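Local structure of DTDP-4-dehydrorhamnose reductase, rfbD ortholog (Clostridium acetobutylicum, 1VL0) at residues L205-D209 and E210-G214; L263-Y266 and M267-L270; L53-N56 and K57-E61; K141-G144 and E145-V148; T173-N176 and L177-H181. The protein probably catalyses the nucleotide-dependent reduction of dTDP-6-deoxy-L-lyxo-4-hexulose to dTDP-L-rhamnose, the last step in making this activated sugar. One frame throughout, in Å; residues are numbered along the deposited sequence. Where two conformers were deposited one is given.

Interaction 1 (L205-D209 and E210-G214)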
# COMPACT_ATOMS: atom_id res chain seq x y z
N LEU A 205 -17.13 -8.84 15.63
CA LEU A 205 -16.64 -9.12 17.00
C LEU A 205 -15.80 -10.38 17.07
O LEU A 205 -14.93 -10.51 17.96
CB LEU A 205 -17.81 -9.20 17.95
CG LEU A 205 -18.63 -7.90 18.10
CD1 LEU A 205 -19.94 -8.18 18.87
CD2 LEU A 205 -17.85 -6.81 18.76
N LYS A 206 -16.06 -11.33 16.18
CA LYS A 206 -15.23 -12.54 16.04
C LYS A 206 -13.76 -12.22 15.63
O LYS A 206 -12.81 -12.70 16.26
CB LYS A 206 -15.84 -13.46 14.97
CG LYS A 206 -15.07 -14.77 14.62
CD LYS A 206 -15.67 -15.42 13.28
CE LYS A 206 -14.93 -16.73 12.79
NZ LYS A 206 -14.70 -17.67 13.99
N VAL A 207 -13.57 -11.47 14.54
CA VAL A 207 -12.22 -11.18 14.08
C VAL A 207 -11.44 -10.38 15.11
O VAL A 207 -10.25 -10.59 15.28
CB VAL A 207 -12.15 -10.52 12.69
CG1 VAL A 207 -12.73 -11.49 11.63
CG2 VAL A 207 -12.85 -9.18 12.64
N ILE A 208 -12.08 -9.44 15.78
CA ILE A 208 -11.40 -8.71 16.89
C ILE A 208 -10.92 -9.67 17.97
O ILE A 208 -9.81 -9.58 18.48
CB ILE A 208 -12.35 -7.67 17.53
CG1 ILE A 208 -12.66 -6.53 16.55
CG2 ILE A 208 -11.80 -7.07 18.80
CD1 ILE A 208 -13.81 -5.63 17.11
N ASP A 209 -11.79 -10.55 18.35
CA ASP A 209 -11.50 -11.52 19.37
C ASP A 209 -10.28 -12.38 19.01
O ASP A 209 -9.50 -12.72 19.87
CB ASP A 209 -12.71 -12.43 19.49
CG ASP A 209 -12.95 -12.86 20.88
OD1 ASP A 209 -12.19 -13.74 21.37
OD2 ASP A 209 -13.91 -12.38 21.52
N GLU A 210 -10.17 -12.77 17.74
CA GLU A 210 -9.09 -13.62 17.22
C GLU A 210 -7.79 -12.87 16.91
O GLU A 210 -6.77 -13.50 16.65
CB GLU A 210 -9.56 -14.31 15.92
CG GLU A 210 -10.76 -15.23 16.16
CD GLU A 210 -11.43 -15.72 14.91
OE1 GLU A 210 -11.20 -15.17 13.80
OE2 GLU A 210 -12.25 -16.65 15.06
N LYS A 211 -7.87 -11.55 16.86
CA LYS A 211 -6.84 -10.69 16.22
C LYS A 211 -6.50 -11.13 14.79
O LYS A 211 -5.34 -11.22 14.41
CB LYS A 211 -5.64 -10.58 17.13
CG LYS A 211 -6.00 -9.79 18.40
CD LYS A 211 -4.77 -9.29 19.10
CE LYS A 211 -5.07 -8.82 20.52
NZ LYS A 211 -6.01 -7.69 20.59
N ASN A 212 -7.56 -11.39 14.03
CA ASN A 212 -7.51 -11.91 12.66
C ASN A 212 -7.57 -10.68 11.76
O ASN A 212 -8.59 -10.33 11.25
CB ASN A 212 -8.67 -12.85 12.45
CG ASN A 212 -8.54 -13.70 11.17
OD1 ASN A 212 -7.52 -13.67 10.44
ND2 ASN A 212 -9.60 -14.46 10.90
N TYR A 213 -6.44 -10.00 11.63
CA TYR A 213 -6.37 -8.70 10.96
C TYR A 213 -6.44 -8.89 9.47
O TYR A 213 -6.11 -9.96 8.94
CB TYR A 213 -5.06 -8.00 11.30
CG TYR A 213 -4.91 -7.64 12.74
CD1 TYR A 213 -5.64 -6.63 13.29
CD2 TYR A 213 -4.00 -8.28 13.54
CE1 TYR A 213 -5.48 -6.29 14.65
CE2 TYR A 213 -3.84 -7.92 14.93
CZ TYR A 213 -4.60 -6.93 15.45
OH TYR A 213 -4.48 -6.54 16.80
N GLY A 214 -6.85 -7.84 8.78
CA GLY A 214 -6.87 -7.87 7.34
C GLY A 214 -8.18 -7.36 6.77
O GLY A 214 -8.95 -6.72 7.45
O HOH W 1 -8.46 -7.59 19.91

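Interaction 2 (L263-Y266 and M267-L270)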
# COMPACT_ATOMS: atom_id res chain seq x y z
N LEU A 263 -20.35 -10.84 -2.98
CA LEU A 263 -19.07 -11.00 -2.37
C LEU A 263 -18.93 -12.38 -1.80
O LEU A 263 -19.78 -12.83 -1.05
CB LEU A 263 -18.91 -10.00 -1.23
CG LEU A 263 -19.13 -8.54 -1.60
CD1 LEU A 263 -18.83 -7.67 -0.33
CD2 LEU A 263 -18.25 -8.11 -2.73
N ARG A 264 -17.84 -13.05 -2.11
CA ARG A 264 -17.53 -14.28 -1.44
C ARG A 264 -16.85 -13.92 -0.11
O ARG A 264 -15.96 -13.06 -0.09
CB ARG A 264 -16.59 -15.10 -2.30
CG ARG A 264 -16.33 -16.46 -1.78
CD ARG A 264 -15.58 -17.33 -2.74
NE ARG A 264 -15.23 -18.60 -2.09
CZ ARG A 264 -14.52 -19.58 -2.64
NH1 ARG A 264 -14.08 -19.47 -3.86
NH2 ARG A 264 -14.24 -20.67 -1.94
N ASN A 265 -17.23 -14.59 0.96
CA ASN A 265 -16.61 -14.42 2.25
C ASN A 265 -15.40 -15.35 2.32
O ASN A 265 -15.27 -16.20 3.25
CB ASN A 265 -17.58 -14.77 3.40
CG ASN A 265 -18.71 -13.76 3.62
OD1 ASN A 265 -19.03 -12.89 2.82
ND2 ASN A 265 -19.37 -13.94 4.72
N TYR A 266 -14.45 -15.12 1.42
CA TYR A 266 -13.28 -16.03 1.20
C TYR A 266 -12.27 -16.02 2.34
O TYR A 266 -11.78 -17.05 2.78
CB TYR A 266 -12.62 -15.65 -0.11
CG TYR A 266 -11.75 -16.71 -0.73
CD1 TYR A 266 -12.05 -18.04 -0.67
CD2 TYR A 266 -10.59 -16.33 -1.41
CE1 TYR A 266 -11.21 -19.00 -1.26
CE2 TYR A 266 -9.76 -17.23 -1.98
CZ TYR A 266 -10.08 -18.58 -1.92
OH TYR A 266 -9.22 -19.46 -2.54
N MSE A 267 -12.00 -14.86 2.88
CA MSE A 267 -11.04 -14.79 4.00
C MSE A 267 -11.55 -15.47 5.23
O MSE A 267 -10.77 -16.06 6.00
CB MSE A 267 -10.71 -13.33 4.31
CG MSE A 267 -9.76 -12.73 3.30
SE MSE A 267 -7.91 -13.34 3.67
CE MSE A 267 -7.65 -12.51 5.42
N LEU A 268 -12.85 -15.39 5.46
CA LEU A 268 -13.45 -16.17 6.54
C LEU A 268 -13.34 -17.67 6.31
O LEU A 268 -12.91 -18.42 7.21
CB LEU A 268 -14.90 -15.76 6.76
CG LEU A 268 -15.09 -14.41 7.45
CD1 LEU A 268 -16.59 -14.08 7.50
CD2 LEU A 268 -14.50 -14.38 8.87
N GLU A 269 -13.66 -18.10 5.09
CA GLU A 269 -13.52 -19.50 4.69
C GLU A 269 -12.09 -20.02 4.83
O GLU A 269 -11.87 -21.14 5.24
CB GLU A 269 -13.96 -19.67 3.24
CG GLU A 269 -15.44 -19.47 2.99
CD GLU A 269 -15.78 -19.49 1.47
OE1 GLU A 269 -14.90 -19.75 0.65
OE2 GLU A 269 -16.94 -19.24 1.08
N LEU A 270 -11.12 -19.19 4.48
CA LEU A 270 -9.72 -19.59 4.51
C LEU A 270 -9.10 -19.50 5.91
O LEU A 270 -7.97 -19.95 6.09
CB LEU A 270 -8.90 -18.69 3.59
CG LEU A 270 -9.12 -18.69 2.07
CD1 LEU A 270 -8.27 -17.58 1.47
CD2 LEU A 270 -8.76 -20.02 1.49
O HOH W 2 -18.61 -17.31 1.09

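Interaction 3 (L53-N56 and K57-E61)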
# COMPACT_ATOMS: atom_id res chain seq x y z
N LEU A 53 -8.56 17.46 15.07
CA LEU A 53 -8.18 17.85 16.39
C LEU A 53 -9.11 17.24 17.44
O LEU A 53 -8.66 16.79 18.50
CB LEU A 53 -8.18 19.39 16.48
CG LEU A 53 -7.15 20.11 15.57
CD1 LEU A 53 -7.22 21.63 15.85
CD2 LEU A 53 -5.69 19.58 15.73
N ALA A 54 -10.40 17.24 17.15
CA ALA A 54 -11.39 16.66 18.05
C ALA A 54 -11.14 15.16 18.21
O ALA A 54 -11.14 14.61 19.34
CB ALA A 54 -12.81 16.91 17.49
N VAL A 55 -10.93 14.48 17.08
CA VAL A 55 -10.64 13.05 17.12
C VAL A 55 -9.37 12.71 17.93
O VAL A 55 -9.40 11.81 18.79
CB VAL A 55 -10.55 12.47 15.75
CG1 VAL A 55 -10.05 11.05 15.83
CG2 VAL A 55 -11.90 12.50 15.08
N ASN A 56 -8.29 13.45 17.70
CA ASN A 56 -7.05 13.24 18.45
C ASN A 56 -7.24 13.41 19.95
O ASN A 56 -6.79 12.60 20.72
CB ASN A 56 -5.91 14.17 17.98
CG ASN A 56 -5.49 13.92 16.53
OD1 ASN A 56 -5.86 12.92 15.92
ND2 ASN A 56 -4.74 14.86 15.97
N LYS A 57 -7.91 14.48 20.33
CA LYS A 57 -8.15 14.76 21.74
C LYS A 57 -8.96 13.66 22.41
O LYS A 57 -8.66 13.24 23.51
CB LYS A 57 -8.89 16.09 21.88
CG LYS A 57 -8.97 16.59 23.33
CD LYS A 57 -10.25 17.36 23.60
CE LYS A 57 -10.16 18.78 23.11
NZ LYS A 57 -9.67 19.67 24.20
N PHE A 58 -10.00 13.21 21.74
CA PHE A 58 -10.89 12.17 22.26
C PHE A 58 -10.09 10.89 22.53
O PHE A 58 -10.14 10.31 23.62
CB PHE A 58 -12.00 11.90 21.24
CG PHE A 58 -13.12 11.07 21.78
CD1 PHE A 58 -13.00 9.68 21.82
CD2 PHE A 58 -14.31 11.67 22.24
CE1 PHE A 58 -14.03 8.89 22.30
CE2 PHE A 58 -15.34 10.89 22.71
CZ PHE A 58 -15.21 9.50 22.75
N PHE A 59 -9.34 10.45 21.53
CA PHE A 59 -8.51 9.24 21.72
C PHE A 59 -7.46 9.39 22.81
O PHE A 59 -7.22 8.47 23.58
CB PHE A 59 -7.84 8.88 20.42
CG PHE A 59 -8.71 8.04 19.52
CD1 PHE A 59 -9.81 8.58 18.88
CD2 PHE A 59 -8.44 6.70 19.32
CE1 PHE A 59 -10.59 7.79 18.00
CE2 PHE A 59 -9.25 5.91 18.52
CZ PHE A 59 -10.31 6.47 17.85
N ASN A 60 -6.81 10.54 22.87
CA ASN A 60 -5.77 10.77 23.87
C ASN A 60 -6.34 10.76 25.29
O ASN A 60 -5.65 10.31 26.20
CB ASN A 60 -5.00 12.07 23.62
CG ASN A 60 -4.16 12.02 22.35
OD1 ASN A 60 -3.87 10.97 21.81
ND2 ASN A 60 -3.75 13.19 21.88
N GLU A 61 -7.58 11.21 25.45
CA GLU A 61 -8.25 11.25 26.76
C GLU A 61 -8.89 9.91 27.11
O GLU A 61 -8.72 9.42 28.24
CB GLU A 61 -9.30 12.39 26.81
CG GLU A 61 -8.64 13.77 26.68
CD GLU A 61 -9.59 14.99 26.70
OE1 GLU A 61 -10.84 14.83 26.52
OE2 GLU A 61 -9.07 16.12 26.87

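Interaction 4 (K141-G144 and E145-V148). With NAI (1,4-dihydronicotinamide adenine dinucleotide), chain D.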
# COMPACT_ATOMS: atom_id res chain seq x y z
N LYS A 141 -15.30 5.57 -0.14
CA LYS A 141 -15.15 4.46 0.80
C LYS A 141 -13.83 3.74 0.53
O LYS A 141 -13.15 3.36 1.44
CB LYS A 141 -16.30 3.45 0.68
CG LYS A 141 -17.66 3.95 1.09
CD LYS A 141 -17.75 4.14 2.63
CE LYS A 141 -17.67 2.81 3.40
NZ LYS A 141 -17.77 3.06 4.87
N LEU A 142 -13.46 3.56 -0.72
CA LEU A 142 -12.15 2.93 -1.03
C LEU A 142 -10.96 3.71 -0.48
O LEU A 142 -10.03 3.15 0.06
CB LEU A 142 -11.97 2.74 -2.53
CG LEU A 142 -10.63 2.11 -2.93
CD1 LEU A 142 -10.49 0.70 -2.49
CD2 LEU A 142 -10.47 2.17 -4.44
N GLU A 143 -10.98 5.01 -0.66
CA GLU A 143 -9.91 5.84 -0.15
C GLU A 143 -9.86 5.75 1.37
O GLU A 143 -8.78 5.78 1.95
CB GLU A 143 -10.06 7.28 -0.65
CG GLU A 143 -9.85 7.40 -2.16
CD GLU A 143 -8.46 6.98 -2.63
OE1 GLU A 143 -7.47 7.00 -1.81
OE2 GLU A 143 -8.35 6.68 -3.85
N GLY A 144 -11.02 5.62 1.98
CA GLY A 144 -11.10 5.36 3.44
C GLY A 144 -10.34 4.10 3.78
O GLY A 144 -9.55 4.09 4.67
N GLU A 145 -10.55 3.02 3.02
CA GLU A 145 -9.81 1.76 3.24
C GLU A 145 -8.31 1.97 3.14
O GLU A 145 -7.55 1.48 3.98
CB GLU A 145 -10.17 0.69 2.21
CG GLU A 145 -11.61 0.22 2.20
CD GLU A 145 -11.82 -1.03 1.34
OE1 GLU A 145 -10.81 -1.56 0.84
OE2 GLU A 145 -12.99 -1.46 1.18
N ASN A 146 -7.90 2.69 2.10
CA ASN A 146 -6.49 2.89 1.83
C ASN A 146 -5.82 3.64 2.96
O ASN A 146 -4.71 3.34 3.37
CB ASN A 146 -6.32 3.67 0.55
CG ASN A 146 -6.68 2.85 -0.71
OD1 ASN A 146 -6.79 1.63 -0.68
ND2 ASN A 146 -6.87 3.56 -1.82
N PHE A 147 -6.50 4.63 3.49
CA PHE A 147 -5.95 5.40 4.64
C PHE A 147 -5.83 4.56 5.89
O PHE A 147 -4.83 4.64 6.59
CB PHE A 147 -6.88 6.54 4.99
CG PHE A 147 -6.67 7.79 4.20
CD1 PHE A 147 -5.41 8.36 4.08
CD2 PHE A 147 -7.77 8.45 3.64
CE1 PHE A 147 -5.24 9.53 3.39
CE2 PHE A 147 -7.61 9.62 2.96
CZ PHE A 147 -6.34 10.17 2.82
N VAL A 148 -6.86 3.77 6.20
CA VAL A 148 -6.85 2.94 7.41
C VAL A 148 -5.62 2.00 7.39
O VAL A 148 -4.88 1.94 8.34
CB VAL A 148 -8.18 2.17 7.55
CG1 VAL A 148 -8.07 1.11 8.58
CG2 VAL A 148 -9.31 3.11 7.90
PA NAI D . -26.39 4.01 9.01
O1A NAI D . -26.64 4.99 7.89
O2A NAI D . -27.63 3.28 9.47
O5B NAI D . -25.62 4.82 10.16
C5B NAI D . -24.47 5.55 9.79
C4B NAI D . -24.11 6.58 10.85
O4B NAI D . -23.21 7.54 10.31
C3B NAI D . -25.28 7.43 11.37
O3B NAI D . -25.54 7.13 12.73
C2B NAI D . -24.76 8.86 11.17
O2B NAI D . -25.28 9.82 12.08
C1B NAI D . -23.26 8.60 11.25
N9A NAI D . -22.33 9.71 10.95
C8A NAI D . -22.42 10.54 9.86
N7A NAI D . -21.43 11.45 9.94
C5A NAI D . -20.71 11.24 11.07
C6A NAI D . -19.60 11.91 11.60
N6A NAI D . -19.07 12.96 10.99
N1A NAI D . -19.05 11.46 12.78
C2A NAI D . -19.61 10.35 13.43
N3A NAI D . -20.71 9.72 12.93
C4A NAI D . -21.26 10.14 11.73
O3 NAI D . -25.23 3.01 8.54
PN NAI D . -25.32 1.41 8.38
O1N NAI D . -25.05 0.73 9.66
O2N NAI D . -26.45 1.10 7.47
O5D NAI D . -23.91 1.18 7.62
C5D NAI D . -22.80 0.73 8.37
C4D NAI D . -21.61 0.57 7.46
O4D NAI D . -21.88 -0.36 6.40
C3D NAI D . -21.18 1.89 6.82
O3D NAI D . -19.81 1.97 7.04
C2D NAI D . -21.52 1.75 5.34
O2D NAI D . -20.69 2.42 4.40
C1D NAI D . -21.43 0.23 5.18
N1N NAI D . -22.26 -0.30 4.10
C2N NAI D . -23.63 -0.33 4.27
C3N NAI D . -24.40 -0.87 3.24
C7N NAI D . -25.88 -0.62 3.21
O7N NAI D . -26.64 -1.42 2.35
N7N NAI D . -26.43 0.33 3.97
C4N NAI D . -23.78 -1.37 2.08
C5N NAI D . -22.40 -1.33 1.93
C6N NAI D . -21.66 -0.78 2.97

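Interaction 5 (T173-N176 and L177-H181)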
# COMPACT_ATOMS: atom_id res chain seq x y z
N THR A 173 -38.67 -0.39 3.56
CA THR A 173 -39.18 0.26 2.36
C THR A 173 -40.19 -0.59 1.58
O THR A 173 -41.28 -0.12 1.27
CB THR A 173 -37.99 0.61 1.48
OG1 THR A 173 -37.21 1.59 2.17
CG2 THR A 173 -38.42 1.30 0.18
N MSE A 174 -39.80 -1.82 1.28
CA MSE A 174 -40.68 -2.75 0.61
C MSE A 174 -41.96 -2.99 1.36
O MSE A 174 -43.00 -3.05 0.75
CB MSE A 174 -39.99 -4.10 0.42
CG MSE A 174 -39.05 -4.15 -0.75
SE MSE A 174 -39.87 -3.62 -2.51
CE MSE A 174 -39.01 -1.92 -2.62
N ILE A 175 -41.87 -3.19 2.67
CA ILE A 175 -43.03 -3.39 3.54
C ILE A 175 -43.96 -2.23 3.43
O ILE A 175 -45.15 -2.42 3.23
CB ILE A 175 -42.63 -3.67 5.02
CG1 ILE A 175 -42.08 -5.09 5.12
CG2 ILE A 175 -43.84 -3.56 5.95
CD1 ILE A 175 -41.34 -5.45 6.42
N ASN A 176 -43.44 -1.01 3.51
CA ASN A 176 -44.30 0.18 3.42
C ASN A 176 -44.92 0.32 2.05
O ASN A 176 -46.11 0.60 1.91
CB ASN A 176 -43.52 1.41 3.85
CG ASN A 176 -43.19 1.37 5.34
OD1 ASN A 176 -43.88 0.69 6.12
ND2 ASN A 176 -42.12 2.07 5.74
N LEU A 177 -44.12 0.17 1.03
CA LEU A 177 -44.65 0.30 -0.32
C LEU A 177 -45.71 -0.77 -0.60
O LEU A 177 -46.69 -0.53 -1.30
CB LEU A 177 -43.52 0.18 -1.36
CG LEU A 177 -42.55 1.36 -1.44
CD1 LEU A 177 -41.46 1.05 -2.41
CD2 LEU A 177 -43.29 2.66 -1.81
N GLY A 178 -45.46 -1.96 -0.08
CA GLY A 178 -46.27 -3.11 -0.34
C GLY A 178 -47.63 -2.97 0.30
O GLY A 178 -48.60 -3.49 -0.24
N LYS A 179 -47.70 -2.27 1.43
CA LYS A 179 -48.96 -2.03 2.12
C LYS A 179 -49.81 -0.96 1.44
O LYS A 179 -51.02 -0.94 1.60
CB LYS A 179 -48.69 -1.64 3.58
CG LYS A 179 -48.21 -2.81 4.44
CD LYS A 179 -47.88 -2.33 5.84
CE LYS A 179 -47.66 -3.50 6.81
NZ LYS A 179 -47.01 -3.04 8.08
N THR A 180 -49.18 -0.09 0.67
CA THR A 180 -49.84 1.05 0.03
C THR A 180 -49.96 0.90 -1.49
O THR A 180 -50.42 1.79 -2.16
CB THR A 180 -49.07 2.36 0.37
OG1 THR A 180 -47.70 2.30 -0.10
CG2 THR A 180 -48.93 2.54 1.91
N HIS A 181 -49.54 -0.24 -2.02
CA HIS A 181 -49.53 -0.49 -3.47
C HIS A 181 -49.98 -1.90 -3.79
O HIS A 181 -49.75 -2.84 -3.03
CB HIS A 181 -48.13 -0.27 -4.08
CG HIS A 181 -47.68 1.15 -4.09
ND1 HIS A 181 -47.13 1.76 -2.99
CD2 HIS A 181 -47.69 2.07 -5.08
CE1 HIS A 181 -46.84 3.02 -3.28
NE2 HIS A 181 -47.17 3.23 -4.54

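Interaction 1 (L205-D209 and E210-G214)
E210 reaches back over the last turn of helix 197-210 to meet K206. Its CB lies 3.6 Å from K206 O, and CG comes nearer to the same oxygen, at 3.3 Å. From there the chain runs extended, bringing CD beside K206 CG at 3.8 Å, and the carboxylate divides its work. OE2 takes the ammonium group, K206 NZ to E210 OE2 2.9 Å, on its syn side and 18° out of the carboxylate plane; OE1 is hydrogen-bonded to T272 OG1 and receives a weak bond from N212 ND2. K206 keeps CG anti to its backbone N (chi1 177°) and bends only at the last torsion, which turns NZ to the carboxylate. The helix ends with a Schellman motif: K211 has positive phi, N212 N binds V207 O at 3.1 Å, and K211 N binds I208 O. N212 OD1 accepts from K95 of the second subunit. Since K206 NZ also donates to T272 O, the buried carboxylate and its lysine are both tied to T272, just past helix 266-270, and the ion pair probably helps keep E210 charged.

Interaction 2 (L263-Y266 and M267-L270)
The ring of Y266 is overlapped on one face by L270, whose CD1 stands 3.9 Å from the ring centroid and 13° off its normal, a CH-pi contact. L270 CD2 also touches the ring, 3.8 Å from Y266 CE1. The ring edge meets a different partner: E269 OE1 lies near the ring plane, 3.6 Å from Y266 CD1, with the carboxylate perpendicular to the ring. That same oxygen is gripped by R264. R264 NE and NH2, at 3.0 and 2.8 Å from E269 OE1, approach side-on and both close on the one atom, which lies near the guanidinium plane; the two flat groups are 54° apart. The arginine chain stays extended from CG to NE, the shape that spans five residues to E269. E269 OE2 lies 2.6 Å from a water to which N265 N also donates. N265 sits at the N-cap position without a side-chain capping bond; its O accepts from E269 N at 3.1 Å, while its ND2 goes instead to T219 O and D274 OD1. The short helix 266-270 thus lies against strand 214-217, with M267 and L268 on F216, and it also meets the second subunit, where Y266 OH bonds D84, M267 packs on I92 and L270 on Y87 of that subunit.

Interaction 3 (L53-N56 and K57-E61)
V55 directs CG1 away from its own amide nitrogen (chi1 172°), while F59 turns its ring back along the helix (chi1 -85°), and these two torsions bring the methyl and the ring together one turn apart. V55 CG1 touches the ring margin, 3.9 Å from F59 CD1 and 4.0 Å from CE1. The two side chains run side by side and point the same way. F59 CD1 also comes 3.3 Å from V55 O, which lies at the ring edge near its plane. This oxygen is already the acceptor for F59 N at 3.1 Å, with a nearly straight N-H...O angle of 175°, so ring edge and amide of one residue both meet the same carbonyl. N60 CG comes 3.1 Å from the next carbonyl oxygen, N56 O, and N60 N makes the backbone bond to that oxygen. F58 swings to another flank, reaching L16, I40 and T42, and its ring receives a cation-pi contact from K62. V55 and F59 face A100 of helix 83-104, with F59 also on L97 and L16, while L53 and N56 pack on E210 of the third subunit. The regular i to i+4 bonding and the inward apolar ridge are those of an amphipathic helix packed on parallel strands beside helix 83-104, as in the Rossmann-type nucleotide-binding fold of this extended short-chain dehydrogenase family.

Interaction 4 (K141-G144 and E145-V148)
K141 NZ donates to both hydroxyls of the nicotinamide ribose of NAI, 3.0 Å to NAI O2D and 3.2 Å to O3D, and also to the carbonyl of I111. The lysine chain folds at chi2 and chi3 before it straightens to NZ, which brings the amine to the ribose hydroxyls. E145, one turn on, stays extended beyond CG and delivers its carboxylate to R159, in a salt bridge through OE1, and to S112 OG through OE2. The backbones of the two residues are joined as well, E145 N to K141 O at 3.1 Å. E145 OE1 also lies 4.0 Å from L142 CD1. On the outer flank N146 ND2 gives only a weak bond to E143 OE1, at 3.5 Å, the amide and carboxylate planes 81° apart; E143 OE2 has its own salt bridge to K139. F147 CD2 lies 3.3 Å from E143 O, and G144 O takes V148 N. Around this helix, V148 packs on I108 and Q110 of strand 107-113 and F147 on K95, while E143 and F147 both touch F128 of the third subunit. Three hydrogen bonds on K141 NZ fix the amine beside the ribose, in the manner of the YxxxK motif of short-chain dehydrogenases, where Y137 is the other member and also bonds the cofactor.

Interaction 5 (T173-N176 and L177-H181)
The last turns of helix 170-180 pair T173 with L177 and I175 with K179 along two flanks before the backbone runs out into the loop that leads to strand 183-187. L177 N binds T173 O at 2.9 Å, and the two side chains also lie side by side, T173 CG2 to L177 CD1 4.0 Å. The threonine hydroxyl turns the other way, to N169 O. L177 CD1 is met from its other neighbour by the methyl of selenomethionine M174, M174 CE to L177 CD1 3.9 Å, the M174 chain being bent at chi2 and chi3. M174 carries this patch inward, packing on A230, I233 and F234 of helix 226-237 and on L184 and V186 of strand 183-187. On the next flank K179 stretches out fully (chi2 177°), running alongside I175; its CE and its ammonium nitrogen NZ both lie against I175 CG2, each at 3.9 Å, so the aliphatic chain is used as apolar cover. Both residues also touch I239. G178 N reaches M174 O in the ordinary backbone pattern, but the bonding thins toward the end of the helix: T180 N makes only a weak bond to N176 O, and a firmer one to L177 O. There is an additional grip on that oxygen from the side chain of H181. Its ND1 donates to L177 O at 2.9 Å, in the carbonyl plane and on a lone pair, with the oxygen 11° out of the imidazole plane.

Overall arrangement
The five contacts are all local, each within a helix or at one of its ends, interaction 2 at the start of its helix and interaction 1 at the close, yet they differ with place. Interactions 2 and 4 are largely buried; interactions 1, 3 and 5 are partly buried, nearer the surface. Interaction 4 alone bonds the cofactor. Interaction 3 relies on apolar packing, interaction 5 on apolar flanks and a histidine bond at its end, whereas 1 and 2 each centre on a glutamate-basic salt bridge. Interactions 1 and 2, centres 14 Å apart, both face the second subunit, and 3 and 4 the third; 5 touches no other chain and lies about 44 Å from 3, centre to centre.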